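LbaCas13a H328A (C2c2) (PDB 5WLH) probably cleaves RNA as a CRISPR-guided nuclease of the Cas13a family, and is seen here, as an engineered variant, bound to its pre-crRNA. Local coordinates at residues L720-M723 with F724-Y728. Residues are numbered along the deposited sequence; the frame is centred on the assembly and turned at random.
Sequences LYYM and FKEIY. With nucleotides of chain B.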
ATOM      1  N   LEU A 720      14.800  27.430 -16.303  1.00 24.76           N
ATOM      2  CA  LEU A 720      14.250  28.054 -15.107  1.00 25.89           C
ATOM      3  C   LEU A 720      13.524  27.029 -14.248  1.00 29.41           C
ATOM      4  O   LEU A 720      13.616  27.062 -13.015  1.00 24.24           O
ATOM      5  CB  LEU A 720      13.302  29.181 -15.507  1.00 29.60           C
ATOM      6  CG  LEU A 720      12.947  30.196 -14.422  1.00 33.65           C
ATOM      7  CD1 LEU A 720      14.163  31.007 -14.028  1.00 35.99           C
ATOM      8  CD2 LEU A 720      11.825  31.103 -14.897  1.00 35.74           C
ATOM      9  N   TYR A 721      12.803  26.108 -14.888  1.00 25.27           N
ATOM     10  CA  TYR A 721      12.087  25.069 -14.151  1.00 24.91           C
ATOM     11  C   TYR A 721      13.044  24.216 -13.329  1.00 25.43           C
ATOM     12  O   TYR A 721      12.773  23.908 -12.159  1.00 29.01           O
ATOM     13  CB  TYR A 721      11.313  24.188 -15.129  1.00 23.98           C
ATOM     14  CG  TYR A 721      10.180  23.442 -14.467  1.00 23.74           C
ATOM     15  CD1 TYR A 721       9.107  24.123 -13.937  1.00 23.91           C
ATOM     16  CD2 TYR A 721      10.204  22.050 -14.351  1.00 28.23           C
ATOM     17  CE1 TYR A 721       8.056  23.452 -13.344  1.00 28.47           C
ATOM     18  CE2 TYR A 721       9.164  21.374 -13.760  1.00 24.52           C
ATOM     19  CZ  TYR A 721       8.096  22.074 -13.251  1.00 26.20           C
ATOM     20  OH  TYR A 721       7.050  21.413 -12.650  1.00 26.15           O
ATOM     21  N   TYR A 722      14.152  23.802 -13.939  1.00 25.15           N
ATOM     22  CA  TYR A 722      15.140  23.000 -13.224  1.00 26.27           C
ATOM     23  C   TYR A 722      15.784  23.810 -12.111  1.00 27.16           C
ATOM     24  O   TYR A 722      15.896  23.341 -10.977  1.00 24.60           O
ATOM     25  CB  TYR A 722      16.213  22.465 -14.176  1.00 26.51           C
ATOM     26  CG  TYR A 722      17.262  21.687 -13.409  1.00 30.02           C
ATOM     27  CD1 TYR A 722      16.989  20.410 -12.930  1.00 26.77           C
ATOM     28  CD2 TYR A 722      18.495  22.248 -13.103  1.00 26.67           C
ATOM     29  CE1 TYR A 722      17.927  19.700 -12.201  1.00 26.94           C
ATOM     30  CE2 TYR A 722      19.441  21.549 -12.368  1.00 27.31           C
ATOM     31  CZ  TYR A 722      19.148  20.270 -11.920  1.00 30.57           C
ATOM     32  OH  TYR A 722      20.079  19.570 -11.192  1.00 26.78           O
ATOM     33  N   MET A 723      16.209  25.040 -12.414  1.00 26.80           N
ATOM     34  CA  MET A 723      16.848  25.851 -11.388  1.00 24.17           C
ATOM     35  C   MET A 723      15.911  26.105 -10.215  1.00 25.00           C
ATOM     36  O   MET A 723      16.307  25.958  -9.060  1.00 27.33           O
ATOM     37  CB  MET A 723      17.342  27.176 -11.973  1.00 28.48           C
ATOM     38  CG  MET A 723      17.726  28.142 -10.884  1.00 28.77           C
ATOM     39  SD  MET A 723      18.596  29.578 -11.544  1.00 37.21           S
ATOM     40  CE  MET A 723      17.431  30.182 -12.731  1.00 29.94           C
ATOM     41  N   PHE A 724      14.651  26.480 -10.489  1.00 25.22           N
ATOM     42  CA  PHE A 724      13.693  26.678  -9.405  1.00 22.83           C
ATOM     43  C   PHE A 724      13.505  25.400  -8.598  1.00 24.14           C
ATOM     44  O   PHE A 724      13.396  25.443  -7.366  1.00 23.10           O
ATOM     45  CB  PHE A 724      12.340  27.126  -9.954  1.00 25.26           C
ATOM     46  CG  PHE A 724      12.269  28.596 -10.263  1.00 31.33           C
ATOM     47  CD1 PHE A 724      13.418  29.377 -10.244  1.00 35.66           C
ATOM     48  CD2 PHE A 724      11.059  29.192 -10.572  1.00 30.85           C
ATOM     49  CE1 PHE A 724      13.356  30.739 -10.532  1.00 34.81           C
ATOM     50  CE2 PHE A 724      10.990  30.547 -10.866  1.00 36.94           C
ATOM     51  CZ  PHE A 724      12.141  31.318 -10.841  1.00 35.73           C
ATOM     52  N   LYS A 725      13.476  24.255  -9.279  1.00 26.08           N
ATOM     53  CA  LYS A 725      13.305  22.991  -8.569  1.00 25.84           C
ATOM     54  C   LYS A 725      14.448  22.776  -7.586  1.00 25.31           C
ATOM     55  O   LYS A 725      14.226  22.449  -6.413  1.00 24.38           O
ATOM     56  CB  LYS A 725      13.220  21.832  -9.567  1.00 24.72           C
ATOM     57  CG  LYS A 725      12.840  20.489  -8.897  1.00 24.80           C
ATOM     58  CD  LYS A 725      14.080  19.623  -8.604  1.00 22.79           C
ATOM     59  CE  LYS A 725      14.665  19.034  -9.882  1.00 24.32           C
ATOM     60  NZ  LYS A 725      15.871  18.184  -9.596  1.00 22.14           N
ATOM     61  N   GLU A 726      15.684  22.984  -8.046  1.00 22.19           N
ATOM     62  CA  GLU A 726      16.823  22.819  -7.159  1.00 22.48           C
ATOM     63  C   GLU A 726      16.778  23.830  -6.023  1.00 22.57           C
ATOM     64  O   GLU A 726      17.104  23.499  -4.879  1.00 21.84           O
ATOM     65  CB  GLU A 726      18.122  22.925  -7.951  1.00 25.26           C
ATOM     66  CG  GLU A 726      18.341  21.760  -8.899  1.00 24.99           C
ATOM     67  CD  GLU A 726      18.590  20.447  -8.160  1.00 30.78           C
ATOM     68  OE1 GLU A 726      17.865  19.472  -8.430  1.00 31.04           O
ATOM     69  OE2 GLU A 726      19.519  20.385  -7.324  1.00 27.83           O
ATOM     70  N   ILE A 727      16.346  25.060  -6.309  1.00 22.87           N
ATOM     71  CA  ILE A 727      16.239  26.057  -5.245  1.00 21.81           C
ATOM     72  C   ILE A 727      15.171  25.662  -4.242  1.00 23.62           C
ATOM     73  O   ILE A 727      15.352  25.811  -3.026  1.00 25.74           O
ATOM     74  CB  ILE A 727      15.940  27.443  -5.835  1.00 25.12           C
ATOM     75  CG1 ILE A 727      17.118  27.906  -6.697  1.00 23.83           C
ATOM     76  CG2 ILE A 727      15.594  28.410  -4.709  1.00 24.59           C
ATOM     77  CD1 ILE A 727      16.843  29.214  -7.419  1.00 25.42           C
ATOM     78  N   TYR A 728      14.038  25.166  -4.741  1.00 19.97           N
ATOM     79  CA  TYR A 728      12.928  24.786  -3.880  1.00 21.50           C
ATOM     80  C   TYR A 728      13.402  23.820  -2.809  1.00 20.89           C
ATOM     81  O   TYR A 728      13.198  24.042  -1.611  1.00 23.98           O
ATOM     82  CB  TYR A 728      11.823  24.158  -4.738  1.00 23.35           C
ATOM     83  CG  TYR A 728      10.566  23.764  -3.998  1.00 25.22           C
ATOM     84  CD1 TYR A 728       9.604  24.704  -3.682  1.00 24.85           C
ATOM     85  CD2 TYR A 728      10.340  22.441  -3.625  1.00 23.14           C
ATOM     86  CE1 TYR A 728       8.455  24.353  -3.014  1.00 25.38           C
ATOM     87  CE2 TYR A 728       9.186  22.083  -2.959  1.00 23.62           C
ATOM     88  CZ  TYR A 728       8.253  23.026  -2.660  1.00 26.03           C
ATOM     89  OH  TYR A 728       7.116  22.666  -2.002  1.00 28.64           O
TER
ATOM     90  P     A B  36      16.348  15.602 -12.266  1.00 27.22           P
ATOM     91  OP1   A B  36      17.612  16.219 -12.727  1.00 29.51           O
ATOM     92  OP2   A B  36      15.490  16.288 -11.277  1.00 30.02           O
ATOM     93  O5'   A B  36      15.425  15.275 -13.507  1.00 30.66           O
ATOM     94  C5'   A B  36      14.914  16.321 -14.314  1.00 33.38           C
ATOM     95  C4'   A B  36      15.078  15.998 -15.774  1.00 32.28           C
ATOM     96  O4'   A B  36      16.487  15.853 -16.097  1.00 34.17           O
ATOM     97  C3'   A B  36      14.420  14.716 -16.237  1.00 36.36           C
ATOM     98  O3'   A B  36      14.153  14.909 -17.625  1.00 41.75           O
ATOM     99  C2'   A B  36      15.554  13.701 -16.066  1.00 34.23           C
ATOM    100  O2'   A B  36      15.396  12.505 -16.791  1.00 34.76           O
ATOM    101  C1'   A B  36      16.740  14.528 -16.554  1.00 33.07           C
ATOM    102  N9    A B  36      18.054  14.168 -16.033  1.00 33.56           N
ATOM    103  C8    A B  36      18.429  13.797 -14.764  1.00 29.14           C
ATOM    104  N7    A B  36      19.726  13.633 -14.639  1.00 33.32           N
ATOM    105  C5    A B  36      20.234  13.950 -15.897  1.00 39.16           C
ATOM    106  C6    A B  36      21.541  13.981 -16.423  1.00 39.93           C
ATOM    107  N6    A B  36      22.629  13.668 -15.711  1.00 39.89           N
ATOM    108  N1    A B  36      21.691  14.342 -17.720  1.00 40.02           N
ATOM    109  C2    A B  36      20.606  14.656 -18.435  1.00 39.64           C
ATOM    110  N3    A B  36      19.333  14.669 -18.046  1.00 42.65           N
ATOM    111  C4    A B  36      19.216  14.299 -16.755  1.00 37.40           C
ATOM    112  P     U B  35      14.358  15.164  -7.519  1.00 26.88           P
ATOM    113  OP1   U B  35      14.210  14.561  -6.176  1.00 27.89           O
ATOM    114  OP2   U B  35      15.277  16.329  -7.565  1.00 29.32           O
ATOM    115  O5'   U B  35      14.836  14.091  -8.578  1.00 23.09           O
ATOM    116  C5'   U B  35      16.186  13.693  -8.669  1.00 22.91           C
ATOM    117  C4'   U B  35      16.348  12.760  -9.833  1.00 24.40           C
ATOM    118  O4'   U B  35      15.558  11.568  -9.612  1.00 25.77           O
ATOM    119  C3'   U B  35      15.826  13.303 -11.148  1.00 23.58           C
ATOM    120  O3'   U B  35      16.775  14.151 -11.752  1.00 26.39           O
ATOM    121  C2'   U B  35      15.533  12.041 -11.946  1.00 24.15           C
ATOM    122  O2'   U B  35      16.711  11.552 -12.562  1.00 26.17           O
ATOM    123  C1'   U B  35      15.096  11.062 -10.842  1.00 25.19           C
ATOM    124  N1    U B  35      13.624  10.946 -10.780  1.00 24.76           N
ATOM    125  C2    U B  35      13.055  10.068 -11.675  1.00 27.72           C
ATOM    126  O2    U B  35      13.708   9.394 -12.450  1.00 28.28           O
ATOM    127  N3    U B  35      11.694   9.990 -11.614  1.00 28.35           N
ATOM    128  C4    U B  35      10.860  10.708 -10.786  1.00 29.69           C
ATOM    129  O4    U B  35       9.646  10.524 -10.885  1.00 26.59           O
ATOM    130  C5    U B  35      11.519  11.607  -9.893  1.00 25.20           C
ATOM    131  C6    U B  35      12.854  11.695  -9.917  1.00 23.61           C
TER
HETATM  132  O   HOH W   1      19.255  16.991  -9.425  1.00 31.85           O
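Lys-725 and Tyr-722, one turn apart on helix 709-732, meet beside the RNA backbone, and the lysine ammonium makes short polar contacts to two phosphates and a carboxylate. Its NZ donates to OP2 of A36 of chain B at 2.6 Å and to OP2 of U35 of chain B at 2.8 Å, bridging consecutive phosphates. A third acceptor, Glu-726 OE1, completes a salt bridge with Lys-725 NZ at 2.6 Å, nearly along the carboxylate C-O axis. Bends at chi2 (-98°) and chi3 (-73°) turn the lysine chain toward the phosphates, bringing NZ obliquely to the Tyr-722 ring, 3.6 Å from CE1. A water donates to Glu-726 OE1 and also hydrogen-bonds Tyr-722 OH, while Glu-726 OE2 pairs with Tyr-665 OH.

Closer to the backbone, Glu-726 CG sits over one face of the Tyr-722 ring in a CH-pi contact, 3.8 Å from the centroid; carboxylate and ring planes differ by only 18°. The i to i+4 backbone bond from Glu-726 N to Tyr-722 O joins the same pair. On the apolar flank, Leu-720 CG stands 4.0 Å from the Phe-724 centroid, over a face, and Leu-720 CD1 reaches CE1 of that ring. Phe-854 of helix 843-861 meets Phe-724 edge-to-face. An alanine in place of Phe-724 would probably leave Leu-720 and Phe-854 without their aromatic partner and open a gap between Leu-720 and helix 843-861. Met-723 CG and Ile-727 CD1 pack alongside at 3.7 Å.

One flank of the helix, with Leu-720, Phe-724 and Ile-727, thus packs into the protein, while Lys-725 faces the RNA backbone and probably offsets part of the charge of the two phosphates; Glu-726, held by Tyr-665 and the water, probably fixes the ammonium's position.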